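PDB 1IOO: ribonuclease S-F11 from Nicotiana alata, which cleaves RNA as a secreted endonuclease of the T2 family and is associated with gametophytic self-incompatibility, the rejection of a plant's own pollen. Local coordinates for residues Ser53-Lys58 / Thr79-Trp84; Glu3-Val8 / Pro172-Met177. All blocks are in the same frame, centred on the assembly; numbering follows the deposited sequence.

Interaction 1 of 2, residues Ser53-Lys58 / Thr79-Trp84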
loop_
_atom_site.group_PDB
_atom_site.type_symbol
_atom_site.label_atom_id
_atom_site.label_comp_id
_atom_site.label_asym_id
_atom_site.label_seq_id
_atom_site.Cartn_x
_atom_site.Cartn_y
_atom_site.Cartn_z
ATOM N N SER A 53 11.192 17.816 0.797
ATOM C CA SER A 53 11.749 18.331 2.033
ATOM C C SER A 53 11.751 17.232 3.080
ATOM O O SER A 53 10.782 16.489 3.198
ATOM C CB SER A 53 10.925 19.516 2.531
ATOM O OG SER A 53 10.916 20.549 1.564
ATOM N N TYR A 54 12.841 17.108 3.826
ATOM C CA TYR A 54 12.937 16.049 4.813
ATOM C C TYR A 54 12.036 16.307 6.016
ATOM O O TYR A 54 12.058 17.383 6.613
ATOM C CB TYR A 54 14.403 15.845 5.216
ATOM C CG TYR A 54 15.248 15.428 4.028
ATOM C CD1 TYR A 54 15.765 16.379 3.142
ATOM C CD2 TYR A 54 15.462 14.081 3.738
ATOM C CE1 TYR A 54 16.471 15.996 1.996
ATOM C CE2 TYR A 54 16.163 13.688 2.594
ATOM C CZ TYR A 54 16.663 14.651 1.729
ATOM O OH TYR A 54 17.345 14.267 0.595
ATOM N N PHE A 55 11.226 15.307 6.348
ATOM C CA PHE A 55 10.306 15.393 7.475
ATOM C C PHE A 55 11.042 15.306 8.811
ATOM O O PHE A 55 12.121 14.720 8.914
ATOM C CB PHE A 55 9.278 14.259 7.419
ATOM C CG PHE A 55 8.268 14.398 6.307
ATOM C CD1 PHE A 55 8.202 13.452 5.284
ATOM C CD2 PHE A 55 7.355 15.451 6.304
ATOM C CE1 PHE A 55 7.240 13.547 4.275
ATOM C CE2 PHE A 55 6.391 15.556 5.301
ATOM C CZ PHE A 55 6.331 14.600 4.285
ATOM N N THR A 56 10.437 15.902 9.831
ATOM C CA THR A 56 10.984 15.880 11.180
ATOM C C THR A 56 9.868 15.733 12.200
ATOM O O THR A 56 8.689 15.751 11.849
ATOM C CB THR A 56 11.746 17.186 11.527
ATOM O OG1 THR A 56 10.846 18.301 11.454
ATOM C CG2 THR A 56 12.907 17.406 10.569
ATOM N N GLY A 57 10.250 15.559 13.460
ATOM C CA GLY A 57 9.276 15.462 14.536
ATOM C C GLY A 57 8.156 14.443 14.449
ATOM O O GLY A 57 8.388 13.264 14.180
ATOM N N LYS A 58 6.929 14.905 14.682
ATOM C CA LYS A 58 5.761 14.027 14.684
ATOM C C LYS A 58 5.555 13.333 13.346
ATOM O O LYS A 58 5.366 12.118 13.302
ATOM C CB LYS A 58 4.491 14.801 15.047
ATOM C CG LYS A 58 3.255 13.917 15.155
ATOM C CD LYS A 58 2.008 14.737 15.445
ATOM C CE LYS A 58 0.782 13.854 15.633
ATOM N NZ LYS A 58 0.436 13.068 14.415
ATOM N N THR A 79 16.733 9.622 8.444
ATOM C CA THR A 79 17.574 10.745 8.053
ATOM C C THR A 79 17.474 11.077 6.563
ATOM O O THR A 79 17.195 12.221 6.198
ATOM C CB THR A 79 19.061 10.468 8.387
ATOM O OG1 THR A 79 19.195 10.222 9.792
ATOM C CG2 THR A 79 19.922 11.668 8.013
ATOM N N GLU A 80 17.687 10.084 5.705
ATOM C CA GLU A 80 17.707 10.330 4.265
ATOM C C GLU A 80 16.364 10.057 3.588
ATOM O O GLU A 80 16.167 10.438 2.433
ATOM C CB GLU A 80 18.834 9.531 3.612
ATOM C CG GLU A 80 20.207 9.798 4.230
ATOM C CD GLU A 80 20.505 11.279 4.410
ATOM O OE1 GLU A 80 20.186 12.071 3.503
ATOM O OE2 GLU A 80 21.069 11.650 5.460
ATOM N N GLN A 81 15.459 9.374 4.287
ATOM C CA GLN A 81 14.095 9.132 3.785
ATOM C C GLN A 81 14.078 8.765 2.286
ATOM O O GLN A 81 13.308 9.323 1.499
ATOM C CB GLN A 81 13.285 10.411 4.055
ATOM C CG GLN A 81 13.369 10.808 5.540
ATOM C CD GLN A 81 12.745 12.140 5.896
ATOM O OE1 GLN A 81 11.932 12.695 5.159
ATOM N NE2 GLN A 81 13.122 12.656 7.061
ATOM N N PRO A 82 14.856 7.753 1.894
ATOM C CA PRO A 82 14.937 7.335 0.492
ATOM C C PRO A 82 13.640 6.872 -0.167
ATOM O O PRO A 82 13.361 7.233 -1.311
ATOM C CB PRO A 82 16.002 6.244 0.524
ATOM C CG PRO A 82 15.809 5.631 1.871
ATOM C CD PRO A 82 15.604 6.828 2.767
ATOM N N SER A 83 12.851 6.066 0.535
ATOM C CA SER A 83 11.629 5.542 -0.057
ATOM C C SER A 83 10.530 6.583 -0.114
ATOM O O SER A 83 9.796 6.651 -1.098
ATOM C CB SER A 83 11.163 4.291 0.680
ATOM O OG SER A 83 12.151 3.287 0.553
ATOM N N TRP A 84 10.399 7.387 0.937
ATOM C CA TRP A 84 9.394 8.435 0.927
ATOM C C TRP A 84 9.677 9.424 -0.193
ATOM O O TRP A 84 8.763 9.849 -0.902
ATOM C CB TRP A 84 9.340 9.162 2.275
ATOM C CG TRP A 84 9.009 8.241 3.405
ATOM C CD1 TRP A 84 8.265 7.087 3.334
ATOM C CD2 TRP A 84 9.444 8.354 4.770
ATOM N NE1 TRP A 84 8.227 6.477 4.566
ATOM C CE2 TRP A 84 8.938 7.229 5.462
ATOM C CE3 TRP A 84 10.214 9.293 5.474
ATOM C CZ2 TRP A 84 9.179 7.013 6.823
ATOM C CZ3 TRP A 84 10.455 9.076 6.836
ATOM C CH2 TRP A 84 9.937 7.943 7.490
#
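The joint between helix 74-80 and helix 82-92 meets the loop before helix 57-66 here, with Gln81 gripping Phe55. Gln81 is the one residue between the two helices. It has left helical geometry with a positive phi and takes the N-cap position of the second helix. Its side chain is extended beyond CG (chi2 173°), which carries the amide out to the backbone of Phe55. Two hydrogen bonds result. Phe55 N donates to Gln81 OE1 at 3.0 Å, in the carbonyl plane and on a lone pair. Gln81 NE2 donates to Phe55 O at 2.9 Å, close to its own amide plane. The Phe55 and Gln81 side chains cross at about a right angle, yet the Phe55 ring and the Gln81 amide plane lie nearly parallel, 9° apart. Phe55 CD1 is 3.8 Å from Gln81 OE1. Tyr54 packs on the end of helix 74-80. The edge of its ring meets the chain there, with Tyr54 CE2 3.3 Å from Glu80 O. Tyr54 CD2 is 3.5 Å from Thr79 O, which approaches obliquely. The hydroxyl of Tyr54 is hydrogen-bonded to Lys85. Gln81 OE1 is also hydrogen-bonded to Tyr52 OH, and Gln81 NE2 to Arg78 O. Gln69, an RNA-binding residue by similarity, accepts from Ser83 N and Trp84 N at the start of the second helix. A flip of the Gln81 amide would set NE2 against Phe55 N, two donors, and OE1 against the carbonyl oxygens of Phe55 and Arg78, so these bonds probably fix its rotation.

Interaction 2 of 2, residues Glu3-Val8 / Pro172-Met177; sequences EYLQLV and PNADSM
Pro172 and Leu5 carry this contact between the start of strand 4-10 and the loop that follows strand 162-170. Contacts of carbon with carbonyl oxygen come first. The Pro172 ring lies against the carbonyl of Glu3, with CD 3.3 Å and CG 3.4 Å from Glu3 O. In return, Leu5 CD1 comes within 3.6 Å of Pro172 O. That oxygen also has a polar partner, the hydroxyl of Tyr99. A glycine in place of Pro172 lacks the ring, which would probably open a gap beside the Glu3 carbonyl and leave the loop freer to turn. Apolar packing is slighter: Leu5 CD1 touches Ala174 CB at 4.2 Å. The CD1 branch of Leu5 thus makes its closest contacts with the loop. The hydrogen bonds here are made with neighbouring parts of the chain, by backbone and side chains alike. Glu3 and Tyr4 both face Asp37 in a classic beta bulge, at the start of strand 4-10, where it pairs with strand 30-37. On the other side of strand 4-10, the backbone of Leu5 is hydrogen-bonded to Phe170 of strand 162-170, the strand that leads into the loop. The Glu3 carboxylate turns elsewhere and accepts from Val39 N. Helix 101-113 closes the apolar side, since its Leu107 touches both Leu5 and Ala174, and its Arg110 is hydrogen-bonded to Ala174 O. The contact therefore fills the place where the central antiparallel sheet, its exit loop and this helix come together, with Pro36 of strand 30-37 also resting on Leu5.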
loop_
_atom_site.group_PDB
_atom_site.type_symbol
_atom_site.label_atom_id
_atom_site.label_comp_id
_atom_site.label_asym_id
_atom_site.label_seq_id
_atom_site.Cartn_x
_atom_site.Cartn_y
_atom_site.Cartn_z
ATOM N N GLU A 3 -7.747 9.828 -12.585
ATOM C CA GLU A 3 -9.052 9.222 -12.349
ATOM C C GLU A 3 -9.253 8.766 -10.904
ATOM O O GLU A 3 -10.356 8.886 -10.374
ATOM C CB GLU A 3 -9.253 8.046 -13.306
ATOM C CG GLU A 3 -9.120 8.441 -14.772
ATOM C CD GLU A 3 -9.410 7.298 -15.721
ATOM O OE1 GLU A 3 -8.827 6.210 -15.541
ATOM O OE2 GLU A 3 -10.219 7.490 -16.654
ATOM N N TYR A 4 -8.214 8.236 -10.265
ATOM C CA TYR A 4 -8.382 7.752 -8.896
ATOM C C TYR A 4 -7.068 7.687 -8.134
ATOM O O TYR A 4 -5.985 7.820 -8.704
ATOM C CB TYR A 4 -9.011 6.351 -8.921
ATOM C CG TYR A 4 -8.136 5.294 -9.573
ATOM C CD1 TYR A 4 -7.248 4.528 -8.818
ATOM C CD2 TYR A 4 -8.165 5.091 -10.954
ATOM C CE1 TYR A 4 -6.409 3.590 -9.422
ATOM C CE2 TYR A 4 -7.331 4.159 -11.568
ATOM C CZ TYR A 4 -6.456 3.414 -10.803
ATOM O OH TYR A 4 -5.612 2.515 -11.415
ATOM N N LEU A 5 -7.188 7.502 -6.824
ATOM C CA LEU A 5 -6.044 7.328 -5.945
ATOM C C LEU A 5 -6.035 5.909 -5.419
ATOM O O LEU A 5 -7.064 5.415 -4.958
ATOM C CB LEU A 5 -6.130 8.256 -4.732
ATOM C CG LEU A 5 -5.805 9.738 -4.828
ATOM C CD1 LEU A 5 -6.149 10.391 -3.497
ATOM C CD2 LEU A 5 -4.328 9.928 -5.149
ATOM N N GLN A 6 -4.897 5.237 -5.504
ATOM C CA GLN A 6 -4.818 3.889 -4.986
ATOM C C GLN A 6 -3.908 3.818 -3.775
ATOM O O GLN A 6 -2.707 4.073 -3.872
ATOM C CB GLN A 6 -4.313 2.900 -6.047
ATOM C CG GLN A 6 -4.249 1.479 -5.484
ATOM C CD GLN A 6 -3.717 0.449 -6.452
ATOM O OE1 GLN A 6 -3.659 -0.738 -6.131
ATOM N NE2 GLN A 6 -3.319 0.891 -7.640
ATOM N N LEU A 7 -4.494 3.533 -2.618
ATOM C CA LEU A 7 -3.698 3.322 -1.426
ATOM C C LEU A 7 -3.189 1.894 -1.436
ATOM O O LEU A 7 -3.983 0.950 -1.465
ATOM C CB LEU A 7 -4.528 3.562 -0.158
ATOM C CG LEU A 7 -3.791 3.280 1.159
ATOM C CD1 LEU A 7 -2.765 4.373 1.428
ATOM C CD2 LEU A 7 -4.793 3.204 2.304
ATOM N N VAL A 8 -1.873 1.731 -1.481
ATOM C CA VAL A 8 -1.288 0.403 -1.509
ATOM C C VAL A 8 -0.711 0.039 -0.162
ATOM O O VAL A 8 0.215 0.691 0.324
ATOM C CB VAL A 8 -0.184 0.295 -2.576
ATOM C CG1 VAL A 8 0.366 -1.131 -2.616
ATOM C CG2 VAL A 8 -0.743 0.699 -3.933
ATOM N N PRO A 172 -10.229 11.142 -6.650
ATOM C CA PRO A 172 -9.098 12.074 -6.570
ATOM C C PRO A 172 -9.073 12.958 -5.318
ATOM O O PRO A 172 -8.000 13.254 -4.786
ATOM C CB PRO A 172 -9.224 12.867 -7.863
ATOM C CG PRO A 172 -9.703 11.813 -8.822
ATOM C CD PRO A 172 -10.797 11.130 -8.012
ATOM N N ASN A 173 -10.247 13.372 -4.849
ATOM C CA ASN A 173 -10.337 14.220 -3.660
ATOM C C ASN A 173 -10.322 13.390 -2.372
ATOM O O ASN A 173 -10.336 13.939 -1.269
ATOM C CB ASN A 173 -11.600 15.095 -3.718
ATOM C CG ASN A 173 -12.859 14.287 -3.945
ATOM O OD1 ASN A 173 -12.817 13.059 -3.987
ATOM N ND2 ASN A 173 -13.990 14.971 -4.091
ATOM N N ALA A 174 -10.300 12.068 -2.527
ATOM C CA ALA A 174 -10.248 11.132 -1.400
ATOM C C ALA A 174 -11.480 11.235 -0.501
ATOM O O ALA A 174 -11.438 10.839 0.663
ATOM C CB ALA A 174 -8.985 11.372 -0.578
ATOM N N ASP A 175 -12.585 11.732 -1.048
ATOM C CA ASP A 175 -13.805 11.892 -0.263
ATOM C C ASP A 175 -14.755 10.708 -0.449
ATOM O O ASP A 175 -15.686 10.520 0.338
ATOM C CB ASP A 175 -14.510 13.190 -0.663
ATOM C CG ASP A 175 -15.188 13.088 -2.012
ATOM O OD1 ASP A 175 -14.683 12.341 -2.871
ATOM O OD2 ASP A 175 -16.223 13.758 -2.218
ATOM N N SER A 176 -14.514 9.914 -1.488
ATOM C CA SER A 176 -15.364 8.759 -1.776
ATOM C C SER A 176 -14.542 7.559 -2.240
ATOM O O SER A 176 -13.377 7.695 -2.615
ATOM C CB SER A 176 -16.379 9.106 -2.866
ATOM O OG SER A 176 -17.142 10.248 -2.519
ATOM N N MET A 177 -15.163 6.384 -2.219
ATOM C CA MET A 177 -14.499 5.165 -2.660
ATOM C C MET A 177 -14.556 5.033 -4.180
ATOM O O MET A 177 -15.379 5.668 -4.843
ATOM C CB MET A 177 -15.147 3.940 -2.015
ATOM C CG MET A 177 -15.090 3.948 -0.501
ATOM S SD MET A 177 -13.395 4.120 0.091
ATOM C CE MET A 177 -13.512 3.355 1.678
#

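In the fold
Interaction 1 and interaction 2 do not touch: their centres are 24 Å apart and their nearest atoms about 11 Å. The active site relates them. Helix 82-92, which starts in interaction 1, carries both Gln87, catalytic by similarity, and His91, the proton acceptor. The side chain of Phe55 is about 9 Å from that of Gln87. In interaction 2, Leu5 is about 8 Å from His91, side chain to side chain. Interaction 1 also lies beside the probable RNA site, with the side chains of Gln81 and Gln69 about 4 Å apart. Helix 101-113 is shared, Phe55 packing on its beginning and interaction 2 lying further along it.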